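PDB 6SQX: peptide-binding protein from Photobacterium damsela subsp. piscicida, which cleaves the peptidoglycan of potentially competing bacteria as a secreted NlpC/P60 endopeptidase, probably by cysteine-type peptidase chemistry. Local coordinates for residues A[236-241]-A[250-255]; A[230-235]-A[287-292]; A[146-151]-A[180-185]; A[263-268]-A[279-284]. All blocks are in the same frame, centred on the assembly; numbering follows the deposited sequence.

Overall arrangement
Contacts 1, 2 and 4 belong to one small beta domain, consistent with an SH3-like barrel. Contact 3 is a short antiparallel pair in the neighbouring SH3-type domain, probably the counterpart of contact 1. All four are partly buried; contact 3 has no fully exposed touching residue, and contact 4 lies outermost. Contacts 2 and 4 lie at the two ends of the same five-stranded sheet, and contact 1 packs beside both. Leu266 of contact 4 touches Leu253, Leu241, Val232 and Leu287. Contact 1 puts a salt bridge on one face and leucines on the other. Contact 3 relies on asparagine and backbone bonds, contact 2 on aromatic packing. Contact 4 pairs a leucine-isoleucine-valine side with more exposed lysines.

Contact 1 (A[236-241]-A[250-255]); sequences VRKQDL and NKILEA. With EDO (1,2-ethanediol), chain N.
Lys238 and Glu254 lie side by side across a two-stranded antiparallel hairpin. Its place after strand 230-234 fits the RT-loop hairpin of an SH3-like barrel. Both side chains point the same way. The lysine chain runs straight and bends only at its last bond (chi4 -83°). That bend sets NZ 2.7 Å from Glu254 OE2, on the syn lone pair, as a salt bridge. The other carboxylate oxygen, OE1, is held by Arg330 and by a water that accepts a hydrogen bond from Arg237 NH2. So many donors would probably favour the charged form of Glu254.

Gln239 and Leu253 occupy the opposite face and also run alongside each other. Gln239 CG stands between the backbone N and the carbonyl carbon (chi1 65°), and its NE2 ends 3.8 Å from Leu253 CD2. A water accepts a hydrogen bond from NE2 and donates to Val236 O and Leu253 O. Gln239 OE1 accepts from Lys288 N. Leu241 comes in at a slant, its CD2 3.9 Å from Leu253 CB. Backbone bonds tie the strands, among them Leu253 N to Gln239 O at 2.8 Å.

Farther along, Asp240 and Asn250 cross at about a right angle. Their carboxylate and amide planes stand 74° apart. Asn250 ND2 reaches Asp240 OD1 at 3.1 Å from above the carboxylate plane.

Contact 2 (A[230-235]-A[287-292]); sequences RLVTPT and LKFTTW
Val232 packs on the ring of Phe289 in the tight part of this contact. Its CB lies 3.6 Å from Phe289 CD1. Its CG2 makes an off-centre CH-pi contact, 4.2 Å from the centroid of that ring. Phe289 CG sits between the backbone N and the carbonyl carbon (chi1 57°), which turns the ring back toward Val232. Leu266 of strand 265-271 also packs against Val232.

Trp292 fills the other side. Its CD1 is 3.7 Å from Thr233 CB, and Thr233 CG2 lies at the ring edge, in its plane. Leu231 runs alongside the indole. Trp292 NE1 bonds to Ser333 O and so ties the sheet to helix 326-334. The backbone bond from Trp292 N to Leu231 O is 2.8 Å long and almost straight at 177°. Beside it, a water bridges Leu231 N and Trp292 O.

The solvent side is looser. Arg230 CD only approaches Thr291 OG1, at 4.1 Å, and the arginine turns to Glu261 for its salt bridge. Lys288 touches Thr235 OG1 with CB, at 3.4 Å, while the end of its chain leads away.

Strands 230-234 and 289-291 thus pair antiparallel, the first and last in chain order, adjacent at one edge of a five-stranded sheet, as in an SH3-like barrel.

Contact 3 (A[146-151]-A[180-185]); sequences VNNAQV and ALWTGT. With EDO (1,2-ethanediol), chain N.
Asn148 makes the main polar link to Thr183. Its OD1 accepts from Thr183 N at 3.0 Å, in a nearly straight bond of 168°. Thr183 OG1 lies 3.3 Å from Asn148 OD1 and 3.4 Å from Val146 O. Both would be weak bonds, and its single proton could serve either acceptor. Asn148 CG is anti to its carbonyl carbon (chi1 -57°), which brings the amide to the edge of the Trp182 ring, near the ring plane. The amide nitrogen, ND2, is used as well: it donates to Ile252 O of the neighbouring hairpin and to an ethanediol molecule, probably from the crystallisation liquor.

Backbone bonds join Ala149 and Leu181 in both directions. Ala149 N to Leu181 O is 2.9 Å, and the return bond is just as long.

Apolar packing is brief. Val151 CG2 touches Leu181 CD1 at 3.7 Å, with Val151 also meeting Val210 and Thr206 of strand 206-211.

Within 180-185 the chain makes a type II beta turn from Trp182 to Thr185. Gly184 takes the positive phi that the third position of such a turn needs. Trp182 O is gripped twice, by Thr185 N and by Thr185 OG1, the latter at 2.7 Å on a lone pair.

This short antiparallel pair, leading into strand 186-192, is consistent with the base of the RT loop in a bacterial SH3 domain.

Contact 4 (A[263-268]-A[279-284]); sequences KGKLKI and LLTVNS
Ile268 CG1 stands between the backbone N and the carbonyl carbon (chi1 57°), while Val282 holds CG2 anti to its own carbonyl carbon. These two settings bring CG1 of Ile268 to 3.8 Å from CG2 of Val282, the side chains crossing at about a right angle. The contact is a beta hairpin of strands 265-271 and 277-281, consistent with the distal hairpin of an SH3-like barrel. Leu259 of the adjacent strand 259-262 packs on Ile268 and Leu266. Leu266 and Val282 are buried, while Leu280 on the same side as Ile268 stays exposed.

Backbone bonds run both ways between Ile268 and Leu280, with Leu280 N to Ile268 O at 2.8 Å. Val282 N gives a straighter bond to Leu266 O, 171° at the hydrogen. Beyond it, Ser284 OG replaces a backbone carbonyl. It accepts from Leu266 N at 2.8 Å and donates to Val282 O. Ser284 has two deposited conformers, so this link may be only partly occupied.

The other face carries lysines. Lys265 slants past Thr281, its CD 3.8 Å from Thr281 CG2. Lys267 runs extended to Tyr229 OH, which its NZ meets in a hydrogen bond. On the way, Lys267 CE passes 3.3 Å from Thr281 OG1.

Contact 1 (A[236-241]-A[250-255])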
loop_
_atom_site.group_PDB
_atom_site.type_symbol
_atom_site.label_atom_id
_atom_site.label_comp_id
_atom_site.label_asym_id
_atom_site.label_seq_id
_atom_site.Cartn_x
_atom_site.Cartn_y
_atom_site.Cartn_z
ATOM N N VAL A 236 -15.932 -3.533 5.071
ATOM C CA VAL A 236 -16.113 -2.292 4.321
ATOM C C VAL A 236 -14.879 -1.423 4.555
ATOM O O VAL A 236 -14.091 -1.668 5.481
ATOM C CB VAL A 236 -17.393 -1.525 4.745
ATOM C CG1 VAL A 236 -18.678 -2.363 4.472
ATOM C CG2 VAL A 236 -17.322 -1.077 6.224
ATOM N N ARG A 237 -14.699 -0.401 3.706
ATOM C CA ARG A 237 -13.437 0.346 3.746
ATOM C C ARG A 237 -13.291 1.119 5.054
ATOM O O ARG A 237 -12.245 1.057 5.712
ATOM C CB ARG A 237 -13.255 1.251 2.518
ATOM C CG ARG A 237 -11.878 1.953 2.547
ATOM C CD ARG A 237 -11.458 2.548 1.229
ATOM N NE ARG A 237 -12.226 3.717 0.797
ATOM C CZ ARG A 237 -11.818 4.992 0.889
ATOM N NH1 ARG A 237 -12.564 5.970 0.372
ATOM N NH2 ARG A 237 -10.682 5.324 1.490
ATOM N N LYS A 238 -14.302 1.911 5.429
ATOM C CA LYS A 238 -14.243 2.722 6.640
ATOM C C LYS A 238 -15.532 2.577 7.418
ATOM O O LYS A 238 -16.606 2.515 6.822
ATOM C CB LYS A 238 -14.124 4.210 6.329
ATOM C CG LYS A 238 -12.729 4.604 5.708
ATOM C CD LYS A 238 -12.753 6.032 5.305
ATOM C CE LYS A 238 -11.503 6.435 4.571
ATOM N NZ LYS A 238 -10.386 6.785 5.523
ATOM N N GLN A 239 -15.433 2.568 8.746
ATOM C CA GLN A 239 -16.642 2.614 9.558
ATOM C C GLN A 239 -16.282 3.264 10.889
ATOM O O GLN A 239 -15.117 3.285 11.291
ATOM C CB GLN A 239 -17.233 1.222 9.731
ATOM C CG GLN A 239 -16.367 0.315 10.499
ATOM C CD GLN A 239 -16.866 -1.142 10.320
ATOM O OE1 GLN A 239 -17.914 -1.516 10.845
ATOM N NE2 GLN A 239 -16.128 -1.954 9.557
ATOM N N ASP A 240 -17.288 3.833 11.565
ATOM C CA ASP A 240 -17.070 4.539 12.825
ATOM C C ASP A 240 -17.223 3.592 14.014
ATOM O O ASP A 240 -18.197 2.833 14.093
ATOM C CB ASP A 240 -18.118 5.642 12.946
ATOM C CG ASP A 240 -17.988 6.657 11.842
ATOM O OD1 ASP A 240 -16.837 7.014 11.530
ATOM O OD2 ASP A 240 -19.023 7.097 11.243
ATOM N N LEU A 241 -16.281 3.660 14.970
ATOM C CA LEU A 241 -16.422 2.865 16.192
ATOM C C LEU A 241 -17.303 3.620 17.191
ATOM O O LEU A 241 -17.372 4.853 17.138
ATOM C CB LEU A 241 -15.052 2.555 16.788
ATOM C CG LEU A 241 -14.249 1.645 15.867
ATOM C CD1 LEU A 241 -12.880 1.313 16.461
ATOM C CD2 LEU A 241 -14.975 0.341 15.520
ATOM N N ASN A 250 -14.382 10.060 18.158
ATOM C CA ASN A 250 -14.677 8.921 17.290
ATOM C C ASN A 250 -13.378 8.315 16.778
ATOM O O ASN A 250 -12.396 9.013 16.577
ATOM C CB ASN A 250 -15.507 9.435 16.109
ATOM C CG ASN A 250 -15.899 8.348 15.109
ATOM O OD1 ASN A 250 -16.621 7.406 15.449
ATOM N ND2 ASN A 250 -15.434 8.499 13.844
ATOM N N LYS A 251 -13.386 7.002 16.553
ATOM C CA LYS A 251 -12.259 6.305 15.925
ATOM C C LYS A 251 -12.747 5.623 14.659
ATOM O O LYS A 251 -13.840 5.058 14.636
ATOM C CB LYS A 251 -11.706 5.222 16.858
ATOM C CG LYS A 251 -11.049 5.781 18.086
ATOM C CD LYS A 251 -9.882 6.699 17.739
ATOM C CE LYS A 251 -9.000 6.933 18.984
ATOM N NZ LYS A 251 -8.063 8.087 18.802
ATOM N N ILE A 252 -11.939 5.653 13.599
ATOM C CA ILE A 252 -12.312 5.039 12.336
ATOM C C ILE A 252 -11.635 3.681 12.217
ATOM O O ILE A 252 -10.412 3.551 12.401
ATOM C CB ILE A 252 -11.997 5.958 11.147
ATOM C CG1 ILE A 252 -12.874 7.209 11.280
ATOM C CG2 ILE A 252 -12.255 5.226 9.827
ATOM C CD1 ILE A 252 -12.655 8.257 10.208
ATOM N N LEU A 253 -12.415 2.656 11.931
ATOM C CA LEU A 253 -11.883 1.311 11.671
ATOM C C LEU A 253 -11.748 1.124 10.163
ATOM O O LEU A 253 -12.718 1.323 9.418
ATOM C CB LEU A 253 -12.875 0.271 12.219
ATOM C CG LEU A 253 -12.597 -1.215 11.987
ATOM C CD1 LEU A 253 -11.261 -1.612 12.663
ATOM C CD2 LEU A 253 -13.765 -2.070 12.480
ATOM N N GLU A 254 -10.549 0.736 9.700
ATOM C CA GLU A 254 -10.223 0.699 8.278
ATOM C C GLU A 254 -10.071 -0.736 7.803
ATOM O O GLU A 254 -9.495 -1.596 8.506
ATOM C CB GLU A 254 -8.904 1.428 8.011
ATOM C CG GLU A 254 -9.001 2.928 8.277
ATOM C CD GLU A 254 -9.268 3.793 7.030
ATOM O OE1 GLU A 254 -9.467 3.218 5.929
ATOM O OE2 GLU A 254 -9.286 5.040 7.197
ATOM N N ALA A 255 -10.557 -1.012 6.595
ATOM C CA ALA A 255 -10.289 -2.315 5.988
ATOM C C ALA A 255 -8.779 -2.572 5.954
ATOM O O ALA A 255 -7.969 -1.644 5.815
ATOM C CB ALA A 255 -10.880 -2.382 4.577
HETATM C C1 EDO N . -8.132 8.160 10.452
HETATM O O1 EDO N . -7.899 7.324 11.585
HETATM C C2 EDO N . -8.116 7.274 9.209
HETATM O O2 EDO N . -9.316 6.525 9.100
HETATM O O HOH W 1 -13.993 -0.726 8.089
HETATM O O HOH W 2 -9.065 4.228 3.391
#

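Contact 2 (A[230-235]-A[287-292])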
loop_
_atom_site.group_PDB
_atom_site.type_symbol
_atom_site.label_atom_id
_atom_site.label_comp_id
_atom_site.label_asym_id
_atom_site.label_seq_id
_atom_site.Cartn_x
_atom_site.Cartn_y
_atom_site.Cartn_z
ATOM N N ARG A 230 -9.555 -15.559 18.244
ATOM C CA ARG A 230 -10.020 -15.443 16.875
ATOM C C ARG A 230 -9.764 -14.016 16.397
ATOM O O ARG A 230 -9.915 -13.060 17.159
ATOM C CB ARG A 230 -11.514 -15.715 16.885
ATOM C CG ARG A 230 -12.214 -15.666 15.588
ATOM C CD ARG A 230 -13.600 -16.372 15.773
ATOM N NE ARG A 230 -14.368 -15.804 16.895
ATOM C CZ ARG A 230 -14.630 -16.381 18.074
ATOM N NH1 ARG A 230 -15.288 -15.687 18.995
ATOM N NH2 ARG A 230 -14.289 -17.631 18.347
ATOM N N LEU A 231 -9.339 -13.871 15.145
ATOM C CA LEU A 231 -9.097 -12.567 14.544
ATOM C C LEU A 231 -10.163 -12.264 13.491
ATOM O O LEU A 231 -10.674 -13.173 12.810
ATOM C CB LEU A 231 -7.709 -12.533 13.886
ATOM C CG LEU A 231 -6.547 -12.737 14.860
ATOM C CD1 LEU A 231 -5.227 -12.844 14.072
ATOM C CD2 LEU A 231 -6.449 -11.585 15.877
ATOM N N VAL A 232 -10.492 -10.973 13.366
ATOM C CA VAL A 232 -11.477 -10.529 12.400
ATOM C C VAL A 232 -10.885 -9.390 11.586
ATOM O O VAL A 232 -9.888 -8.762 11.957
ATOM C CB VAL A 232 -12.822 -10.085 13.037
ATOM C CG1 VAL A 232 -13.539 -11.256 13.699
ATOM C CG2 VAL A 232 -12.604 -8.911 14.009
ATOM N N THR A 233 -11.557 -9.073 10.484
ATOM C CA THR A 233 -11.104 -8.019 9.594
ATOM C C THR A 233 -12.346 -7.329 9.039
ATOM O O THR A 233 -13.381 -7.989 8.844
ATOM C CB THR A 233 -10.187 -8.597 8.483
ATOM O OG1 THR A 233 -9.481 -7.555 7.804
ATOM C CG2 THR A 233 -10.966 -9.504 7.494
ATOM N N PRO A 234 -12.292 -6.021 8.804
ATOM C CA PRO A 234 -13.527 -5.330 8.385
ATOM C C PRO A 234 -13.939 -5.738 6.985
ATOM O O PRO A 234 -13.106 -6.042 6.126
ATOM C CB PRO A 234 -13.131 -3.853 8.396
ATOM C CG PRO A 234 -11.966 -3.751 9.440
ATOM C CD PRO A 234 -11.206 -5.076 9.168
ATOM N N THR A 235 -15.239 -5.631 6.723
ATOM C CA THR A 235 -15.775 -5.973 5.406
ATOM C C THR A 235 -16.146 -4.757 4.565
ATOM O O THR A 235 -16.628 -4.941 3.437
ATOM C CB THR A 235 -16.970 -6.922 5.531
ATOM O OG1 THR A 235 -17.940 -6.292 6.358
ATOM C CG2 THR A 235 -16.525 -8.236 6.191
ATOM N N LEU A 287 -21.187 -3.116 13.815
ATOM C CA LEU A 287 -19.931 -3.132 13.077
ATOM C C LEU A 287 -19.956 -4.208 11.994
ATOM O O LEU A 287 -20.679 -5.205 12.095
ATOM C CB LEU A 287 -18.737 -3.352 14.009
ATOM C CG LEU A 287 -18.540 -2.246 15.040
ATOM C CD1 LEU A 287 -17.275 -2.511 15.865
ATOM C CD2 LEU A 287 -18.521 -0.835 14.410
ATOM N N LYS A 288 -19.141 -3.996 10.951
ATOM C CA LYS A 288 -19.108 -4.862 9.769
ATOM C C LYS A 288 -17.717 -5.499 9.673
ATOM O O LYS A 288 -16.732 -4.850 9.269
ATOM C CB LYS A 288 -19.439 -4.091 8.500
ATOM C CG LYS A 288 -20.801 -3.335 8.517
ATOM C CD LYS A 288 -20.452 -1.812 8.444
ATOM C CE LYS A 288 -21.600 -0.834 8.202
ATOM N NZ LYS A 288 -21.101 0.604 8.304
ATOM N N PHE A 289 -17.636 -6.772 10.055
ATOM C CA PHE A 289 -16.375 -7.495 10.024
ATOM C C PHE A 289 -16.661 -8.974 9.870
ATOM O O PHE A 289 -17.809 -9.418 9.995
ATOM C CB PHE A 289 -15.460 -7.208 11.244
ATOM C CG PHE A 289 -16.083 -7.492 12.597
ATOM C CD1 PHE A 289 -16.215 -8.797 13.070
ATOM C CD2 PHE A 289 -16.489 -6.439 13.412
ATOM C CE1 PHE A 289 -16.782 -9.056 14.336
ATOM C CE2 PHE A 289 -17.050 -6.674 14.669
ATOM C CZ PHE A 289 -17.185 -7.983 15.143
ATOM N N THR A 290 -15.607 -9.736 9.595
ATOM C CA THR A 290 -15.729 -11.170 9.401
ATOM C C THR A 290 -14.456 -11.860 9.877
ATOM O O THR A 290 -13.398 -11.245 9.950
ATOM C CB THR A 290 -16.049 -11.513 7.934
ATOM O OG1 THR A 290 -16.565 -12.849 7.842
ATOM C CG2 THR A 290 -14.806 -11.420 7.102
ATOM N N THR A 291 -14.569 -13.152 10.179
ATOM C CA THR A 291 -13.390 -13.887 10.625
ATOM C C THR A 291 -12.288 -13.816 9.576
ATOM O O THR A 291 -12.531 -13.999 8.377
ATOM C CB THR A 291 -13.746 -15.353 10.921
ATOM O OG1 THR A 291 -14.718 -15.413 11.977
ATOM C CG2 THR A 291 -12.498 -16.157 11.326
ATOM N N TRP A 292 -11.071 -13.554 10.033
ATOM C CA TRP A 292 -9.901 -13.419 9.184
ATOM C C TRP A 292 -9.093 -14.715 9.237
ATOM O O TRP A 292 -9.026 -15.349 10.292
ATOM C CB TRP A 292 -9.056 -12.251 9.706
ATOM C CG TRP A 292 -7.813 -12.033 8.914
ATOM C CD1 TRP A 292 -7.658 -11.199 7.843
ATOM C CD2 TRP A 292 -6.539 -12.643 9.144
ATOM N NE1 TRP A 292 -6.372 -11.289 7.356
ATOM C CE2 TRP A 292 -5.669 -12.169 8.146
ATOM C CE3 TRP A 292 -6.067 -13.572 10.076
ATOM C CZ2 TRP A 292 -4.323 -12.558 8.083
ATOM C CZ3 TRP A 292 -4.745 -13.994 9.983
ATOM C CH2 TRP A 292 -3.889 -13.479 8.998
HETATM O O HOH W 3 -8.996 -15.950 13.129
#

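Contact 3 (A[146-151]-A[180-185])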
loop_
_atom_site.group_PDB
_atom_site.type_symbol
_atom_site.label_atom_id
_atom_site.label_comp_id
_atom_site.label_asym_id
_atom_site.label_seq_id
_atom_site.Cartn_x
_atom_site.Cartn_y
_atom_site.Cartn_z
ATOM N N VAL A 146 -1.767 1.770 17.700
ATOM C CA VAL A 146 -3.032 2.003 18.393
ATOM C C VAL A 146 -3.937 3.010 17.687
ATOM O O VAL A 146 -5.145 3.003 17.935
ATOM C CB VAL A 146 -2.861 2.346 19.895
ATOM C CG1 VAL A 146 -2.162 1.193 20.632
ATOM C CG2 VAL A 146 -2.131 3.690 20.124
ATOM N N ASN A 147 -3.405 3.888 16.854
ATOM C CA ASN A 147 -4.231 4.747 16.007
ATOM C C ASN A 147 -3.725 4.658 14.575
ATOM O O ASN A 147 -2.514 4.591 14.350
ATOM C CB ASN A 147 -4.174 6.209 16.462
ATOM C CG ASN A 147 -4.930 6.454 17.752
ATOM O OD1 ASN A 147 -6.102 6.073 17.877
ATOM N ND2 ASN A 147 -4.287 7.119 18.704
ATOM N N ASN A 148 -4.639 4.617 13.599
ATOM C CA ASN A 148 -4.198 4.546 12.202
ATOM C C ASN A 148 -3.171 5.646 11.982
ATOM O O ASN A 148 -3.359 6.787 12.416
ATOM C CB ASN A 148 -5.383 4.764 11.264
ATOM C CG ASN A 148 -6.496 3.757 11.501
ATOM O OD1 ASN A 148 -6.283 2.552 11.598
ATOM N ND2 ASN A 148 -7.735 4.269 11.594
ATOM N N ALA A 149 -2.062 5.313 11.318
ATOM C CA ALA A 149 -0.933 6.228 11.284
ATOM C C ALA A 149 -0.415 6.457 9.865
ATOM O O ALA A 149 -0.266 5.504 9.085
ATOM C CB ALA A 149 0.190 5.671 12.175
ATOM N N GLN A 150 -0.111 7.718 9.552
ATOM C CA GLN A 150 0.629 8.043 8.335
ATOM C C GLN A 150 2.119 7.999 8.637
ATOM O O GLN A 150 2.621 8.823 9.413
ATOM C CB GLN A 150 0.222 9.425 7.811
ATOM C CG GLN A 150 -1.254 9.384 7.326
ATOM C CD GLN A 150 -1.681 10.610 6.647
ATOM O OE1 GLN A 150 -1.331 10.851 5.499
ATOM N NE2 GLN A 150 -2.433 11.442 7.364
ATOM N N VAL A 151 2.811 7.011 8.054
ATOM C CA VAL A 151 4.239 6.837 8.304
ATOM C C VAL A 151 4.976 7.844 7.442
ATOM O O VAL A 151 4.709 7.977 6.224
ATOM C CB VAL A 151 4.677 5.403 7.968
ATOM C CG1 VAL A 151 6.219 5.251 8.249
ATOM C CG2 VAL A 151 3.868 4.401 8.797
ATOM N N ALA A 180 0.407 3.968 5.031
ATOM C CA ALA A 180 -0.675 4.092 6.004
ATOM C C ALA A 180 -0.782 2.763 6.740
ATOM O O ALA A 180 -1.094 1.739 6.114
ATOM C CB ALA A 180 -2.003 4.366 5.294
ATOM N N LEU A 181 -0.527 2.772 8.057
ATOM C CA LEU A 181 -0.608 1.560 8.882
ATOM C C LEU A 181 -1.841 1.592 9.769
ATOM O O LEU A 181 -2.132 2.610 10.402
ATOM C CB LEU A 181 0.647 1.380 9.773
ATOM C CG LEU A 181 1.999 1.202 9.093
ATOM C CD1 LEU A 181 3.114 1.083 10.134
ATOM C CD2 LEU A 181 1.977 0.005 8.176
ATOM N N TRP A 182 -2.520 0.456 9.853
ATOM C CA TRP A 182 -3.783 0.410 10.567
ATOM C C TRP A 182 -3.612 0.011 12.029
ATOM O O TRP A 182 -2.698 -0.734 12.401
ATOM C CB TRP A 182 -4.700 -0.614 9.876
ATOM C CG TRP A 182 -4.767 -0.389 8.398
ATOM C CD1 TRP A 182 -4.431 -1.276 7.431
ATOM C CD2 TRP A 182 -5.134 0.830 7.711
ATOM N NE1 TRP A 182 -4.551 -0.708 6.184
ATOM C CE2 TRP A 182 -4.989 0.584 6.321
ATOM C CE3 TRP A 182 -5.541 2.100 8.132
ATOM C CZ2 TRP A 182 -5.270 1.546 5.355
ATOM C CZ3 TRP A 182 -5.839 3.062 7.158
ATOM C CH2 TRP A 182 -5.703 2.775 5.787
ATOM N N THR A 183 -4.557 0.473 12.863
ATOM C CA THR A 183 -4.616 0.026 14.247
ATOM C C THR A 183 -4.535 -1.489 14.284
ATOM O O THR A 183 -5.217 -2.184 13.522
ATOM C CB THR A 183 -5.981 0.468 14.812
ATOM O OG1 THR A 183 -6.031 1.893 14.828
ATOM C CG2 THR A 183 -6.193 -0.085 16.237
ATOM N N GLY A 184 -3.697 -2.011 15.191
ATOM C CA GLY A 184 -3.495 -3.446 15.325
ATOM C C GLY A 184 -2.205 -3.964 14.705
ATOM O O GLY A 184 -1.871 -5.142 14.932
ATOM N N THR A 185 -1.503 -3.139 13.898
ATOM C CA THR A 185 -0.338 -3.652 13.157
ATOM C C THR A 185 0.811 -3.956 14.119
ATOM O O THR A 185 1.219 -3.065 14.867
ATOM C CB THR A 185 0.148 -2.614 12.137
ATOM O OG1 THR A 185 -0.909 -2.292 11.207
ATOM C CG2 THR A 185 1.288 -3.183 11.326
HETATM C C1 EDO N . -8.132 8.160 10.452
HETATM O O1 EDO N . -7.899 7.324 11.585
HETATM C C2 EDO N . -8.116 7.274 9.209
HETATM O O2 EDO N . -9.316 6.525 9.100
#

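Contact 4 (A[263-268]-A[279-284])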
loop_
_atom_site.group_PDB
_atom_site.type_symbol
_atom_site.label_atom_id
_atom_site.label_comp_id
_atom_site.label_asym_id
_atom_site.label_seq_id
_atom_site.Cartn_x
_atom_site.Cartn_y
_atom_site.Cartn_z
ATOM N N LYS A 263 -16.739 -13.334 21.672
ATOM C CA LYS A 263 -18.199 -13.280 21.827
ATOM C C LYS A 263 -18.830 -12.242 20.905
ATOM O O LYS A 263 -19.872 -11.647 21.219
ATOM C CB LYS A 263 -18.643 -13.131 23.286
ATOM C CG LYS A 263 -18.289 -14.367 24.124
ATOM C CD LYS A 263 -18.638 -14.179 25.599
ATOM C CE LYS A 263 -18.169 -15.366 26.456
ATOM N NZ LYS A 263 -18.264 -15.116 27.929
ATOM N N GLY A 264 -18.257 -12.110 19.708
ATOM C CA GLY A 264 -18.783 -11.218 18.691
ATOM C C GLY A 264 -18.423 -9.763 18.843
ATOM O O GLY A 264 -18.881 -8.938 18.024
ATOM N N LYS A 265 -17.609 -9.410 19.842
ATOM C CA LYS A 265 -17.201 -8.034 20.073
ATOM C C LYS A 265 -15.740 -7.877 19.688
ATOM O O LYS A 265 -14.887 -8.672 20.100
ATOM C CB LYS A 265 -17.428 -7.595 21.523
ATOM C CG LYS A 265 -18.922 -7.593 21.914
ATOM C CD LYS A 265 -19.142 -6.999 23.299
ATOM C CE LYS A 265 -20.610 -7.172 23.738
ATOM N NZ LYS A 265 -20.829 -6.781 25.157
ATOM N N LEU A 266 -15.472 -6.862 18.890
ATOM C CA LEU A 266 -14.117 -6.483 18.533
ATOM C C LEU A 266 -13.336 -6.026 19.765
ATOM O O LEU A 266 -13.875 -5.395 20.674
ATOM C CB LEU A 266 -14.258 -5.294 17.570
ATOM C CG LEU A 266 -13.034 -4.766 16.866
ATOM C CD1 LEU A 266 -12.588 -5.831 15.882
ATOM C CD2 LEU A 266 -13.419 -3.496 16.137
ATOM N N LYS A 267 -12.026 -6.306 19.779
ATOM C CA LYS A 267 -11.135 -5.695 20.757
ATOM C C LYS A 267 -10.086 -4.863 20.017
ATOM O O LYS A 267 -9.614 -5.244 18.934
ATOM C CB LYS A 267 -10.477 -6.726 21.674
ATOM C CG LYS A 267 -11.471 -7.562 22.498
ATOM C CD LYS A 267 -10.745 -8.348 23.594
ATOM C CE LYS A 267 -11.702 -8.888 24.643
ATOM N NZ LYS A 267 -10.921 -9.380 25.800
ATOM N N ILE A 268 -9.775 -3.693 20.557
ATOM C CA ILE A 268 -8.770 -2.841 19.923
ATOM C C ILE A 268 -7.689 -2.546 20.951
ATOM O O ILE A 268 -7.991 -2.373 22.150
ATOM C CB ILE A 268 -9.361 -1.526 19.375
ATOM C CG1 ILE A 268 -10.070 -0.748 20.479
ATOM C CG2 ILE A 268 -10.271 -1.775 18.192
ATOM C CD1 ILE A 268 -10.488 0.685 20.087
ATOM N N LEU A 279 -5.928 -4.412 25.575
ATOM C CA LEU A 279 -7.092 -4.569 24.721
ATOM C C LEU A 279 -8.343 -3.967 25.363
ATOM O O LEU A 279 -8.628 -4.177 26.549
ATOM C CB LEU A 279 -7.327 -6.043 24.407
ATOM C CG LEU A 279 -6.246 -6.718 23.571
ATOM C CD1 LEU A 279 -6.660 -8.169 23.352
ATOM C CD2 LEU A 279 -6.033 -6.026 22.221
ATOM N N LEU A 280 -9.099 -3.233 24.555
ATOM C CA LEU A 280 -10.381 -2.670 24.965
ATOM C C LEU A 280 -11.490 -3.306 24.145
ATOM O O LEU A 280 -11.416 -3.310 22.916
ATOM C CB LEU A 280 -10.380 -1.168 24.696
ATOM C CG LEU A 280 -11.712 -0.427 24.840
ATOM C CD1 LEU A 280 -12.080 -0.392 26.322
ATOM C CD2 LEU A 280 -11.634 0.986 24.239
ATOM N N THR A 281 -12.530 -3.806 24.818
ATOM C CA THR A 281 -13.683 -4.354 24.110
ATOM C C THR A 281 -14.580 -3.232 23.584
ATOM O O THR A 281 -14.938 -2.309 24.325
ATOM C CB THR A 281 -14.497 -5.239 25.050
ATOM O OG1 THR A 281 -13.706 -6.352 25.444
ATOM C CG2 THR A 281 -15.740 -5.766 24.353
ATOM N N VAL A 282 -14.955 -3.319 22.310
ATOM C CA VAL A 282 -15.794 -2.327 21.645
ATOM C C VAL A 282 -17.210 -2.869 21.518
ATOM O O VAL A 282 -17.406 -4.030 21.159
ATOM C CB VAL A 282 -15.212 -2.029 20.245
ATOM C CG1 VAL A 282 -16.013 -0.955 19.522
ATOM C CG2 VAL A 282 -13.739 -1.626 20.339
ATOM N N ASN A 283 -18.206 -2.037 21.799
ATOM C CA ASN A 283 -19.589 -2.437 21.493
ATOM C C ASN A 283 -19.738 -2.593 19.981
ATOM O O ASN A 283 -19.579 -1.626 19.230
ATOM C CB ASN A 283 -20.566 -1.402 22.035
ATOM C CG ASN A 283 -20.792 -1.547 23.549
ATOM O OD1 ASN A 283 -20.825 -2.666 24.083
ATOM N ND2 ASN A 283 -20.931 -0.417 24.244
ATOM N N SER A 284 -20.004 -3.812 19.516
ATOM C CA SER A 284 -19.839 -4.152 18.108
ATOM C C SER A 284 -21.149 -4.430 17.380
ATOM O O SER A 284 -21.114 -4.920 16.242
ATOM C CB SER A 284 -18.887 -5.341 17.968
ATOM O OG SER A 284 -17.627 -5.028 18.560
#